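Local coordinates for protein sulfurtransferase (Azotobacter vinelandii, PDB 1E0C) that probably transfers the sulfane sulfur of thiosulfate to cyanide or another thiophilic acceptor, as a two-domain rhodanese working through a persulfide intermediate, at residues Ala33-Tyr36 and Ala37-His40. Sequence-based numbering, arbitrary orientation.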
ATOM      1  N   ALA A  33      -4.943   1.729  16.948  1.00 16.17           N
ATOM      2  CA  ALA A  33      -5.039   2.680  18.062  1.00 14.43           C
ATOM      3  C   ALA A  33      -4.256   2.168  19.264  1.00 14.43           C
ATOM      4  O   ALA A  33      -3.507   2.925  19.881  1.00 14.83           O
ATOM      5  CB  ALA A  33      -6.499   2.924  18.423  1.00 18.81           C
ATOM      6  N   ALA A  34      -4.370   0.880  19.562  1.00 12.91           N
ATOM      7  CA  ALA A  34      -3.705   0.265  20.693  1.00 19.27           C
ATOM      8  C   ALA A  34      -2.188   0.249  20.536  1.00 17.91           C
ATOM      9  O   ALA A  34      -1.465   0.538  21.483  1.00 15.24           O
ATOM     10  CB  ALA A  34      -4.201  -1.164  20.901  1.00 15.08           C
ATOM     11  N   ARG A  35      -1.715  -0.141  19.352  1.00 14.80           N
ATOM     12  CA  ARG A  35      -0.276  -0.216  19.110  1.00 12.15           C
ATOM     13  C   ARG A  35       0.333   1.184  19.128  1.00  9.39           C
ATOM     14  O   ARG A  35       1.448   1.382  19.601  1.00 14.67           O
ATOM     15  CB  ARG A  35      -0.009  -0.867  17.743  1.00 12.07           C
ATOM     16  CG  ARG A  35       1.467  -1.002  17.393  1.00 10.55           C
ATOM     17  CD  ARG A  35       2.196  -1.827  18.454  1.00 17.44           C
ATOM     18  NE  ARG A  35       3.004  -0.957  19.311  1.00 11.47           N
ATOM     19  CZ  ARG A  35       3.975  -1.380  20.111  1.00 23.82           C
ATOM     20  NH1 ARG A  35       4.261  -2.673  20.174  1.00 17.30           N
ATOM     21  NH2 ARG A  35       4.669  -0.512  20.840  1.00 16.99           N
ATOM     22  N   TYR A  36      -0.378   2.134  18.526  1.00  8.57           N
ATOM     23  CA  TYR A  36       0.101   3.516  18.479  1.00  9.30           C
ATOM     24  C   TYR A  36       0.218   4.103  19.888  1.00  9.77           C
ATOM     25  O   TYR A  36       1.201   4.778  20.192  1.00 12.18           O
ATOM     26  CB  TYR A  36      -0.843   4.384  17.652  1.00 11.91           C
ATOM     27  CG  TYR A  36      -0.388   5.817  17.496  1.00 11.73           C
ATOM     28  CD1 TYR A  36       0.640   6.143  16.624  1.00 10.12           C
ATOM     29  CD2 TYR A  36      -0.997   6.838  18.222  1.00 11.83           C
ATOM     30  CE1 TYR A  36       1.042   7.451  16.447  1.00 11.40           C
ATOM     31  CE2 TYR A  36      -0.584   8.152  18.057  1.00 11.25           C
ATOM     32  CZ  TYR A  36       0.431   8.453  17.184  1.00 12.98           C
ATOM     33  OH  TYR A  36       0.845   9.753  16.994  1.00  9.67           O
ATOM     34  N   ALA A  37      -0.748   3.798  20.741  1.00 11.64           N
ATOM     35  CA  ALA A  37      -0.728   4.288  22.119  1.00 11.71           C
ATOM     36  C   ALA A  37       0.334   3.577  22.944  1.00 15.16           C
ATOM     37  O   ALA A  37       1.021   4.191  23.765  1.00 15.15           O
ATOM     38  CB  ALA A  37      -2.099   4.111  22.763  1.00 12.68           C
ATOM     39  N   GLU A  38       0.507   2.276  22.697  1.00 14.32           N
ATOM     40  CA  GLU A  38       1.522   1.513  23.417  1.00 14.24           C
ATOM     41  C   GLU A  38       2.910   2.100  23.181  1.00 15.93           C
ATOM     42  O   GLU A  38       3.743   2.142  24.088  1.00 13.81           O
ATOM     43  CB  GLU A  38       1.493   0.044  22.984  1.00 15.19           C
ATOM     44  CG  GLU A  38       2.696  -0.738  23.497  1.00 27.58           C
ATOM     45  CD  GLU A  38       2.617  -2.214  23.162  1.00 36.61           C
ATOM     46  OE1 GLU A  38       1.673  -2.607  22.447  1.00 37.72           O
ATOM     47  OE2 GLU A  38       3.501  -2.971  23.615  1.00 40.83           O
ATOM     48  N   GLY A  39       3.161   2.542  21.950  1.00 13.76           N
ATOM     49  CA  GLY A  39       4.443   3.168  21.626  1.00 14.17           C
ATOM     50  C   GLY A  39       4.641   3.200  20.115  1.00 14.89           C
ATOM     51  O   GLY A  39       4.454   2.181  19.452  1.00 15.57           O
ATOM     52  N   HIS A  40       4.892   4.385  19.577  1.00 11.81           N
ATOM     53  CA  HIS A  40       5.072   4.534  18.137  1.00 12.08           C
ATOM     54  C   HIS A  40       6.443   5.119  17.845  1.00 13.82           C
ATOM     55  O   HIS A  40       7.136   5.576  18.759  1.00 13.40           O
ATOM     56  CB  HIS A  40       3.949   5.369  17.524  1.00  9.13           C
ATOM     57  CG  HIS A  40       3.695   6.664  18.241  1.00  8.67           C
ATOM     58  ND1 HIS A  40       2.691   6.794  19.176  1.00 11.24           N
ATOM     59  CD2 HIS A  40       4.291   7.873  18.151  1.00 11.93           C
ATOM     60  CE1 HIS A  40       2.701   8.026  19.656  1.00  8.97           C
ATOM     61  NE2 HIS A  40       3.654   8.710  19.049  1.00  8.47           N
TER
HETATM   62  O   HOH W   1       6.464  -1.636  22.742  1.00 35.03           O
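The rings of Tyr36 and His40 lie in an offset stack at the C-terminal end of helix 33-38, the short helix of a beta-alpha-beta crossover between parallel strands 25-29 and 45-46 in a rhodanese-like domain. Two measures establish the stack: the ring centroids are 3.7 Å apart and the planes differ by 9°. The overlap is off-centre, with His40 ND1 above the middle of the tyrosine ring while Tyr36 CE1 lies toward the rim of the imidazole. Tyr36 carries CG anti to its own N, which brings its ring along the helix toward the residue four places on. The same imidazole also closes the helix end: His40 ND1 donates to Tyr36 O at 2.7 Å, in its own ring plane and nearly straight at 168°, so stack and bond together restrict how the ring can turn. At the far end of the tyrosine, OH is bonded to Ala44 O, near strand 45-46, and Phe46 meets the ring. Replacing Tyr36 with an alanine would probably strip one imidazole face of its aromatic partner and leave Ala44 O without this hydroxyl donor.

A second flat pair forms where Arg35 meets Glu38. Guanidinium and carboxylate planes are stacked, 8° apart, with Glu38 CD 3.3 Å from the guanidinium plane of Arg35. Arg35 NH1 lies 3.4 Å from Glu38 OE1, but because OE1 sits well out of the guanidinium plane, the salt bridge rests on charge alone and no N-H points at the oxygen. The arginine chain, bent at chi2 and chi3, instead turns Arg35 NH2 to Gly39 O, a 3.0 Å bond. Gly39 has positive phi, and its N still donates to Arg35 O. Water 1 accepts from Arg35 NH2 at 2.8 Å and donates weakly to Glu38 OE2.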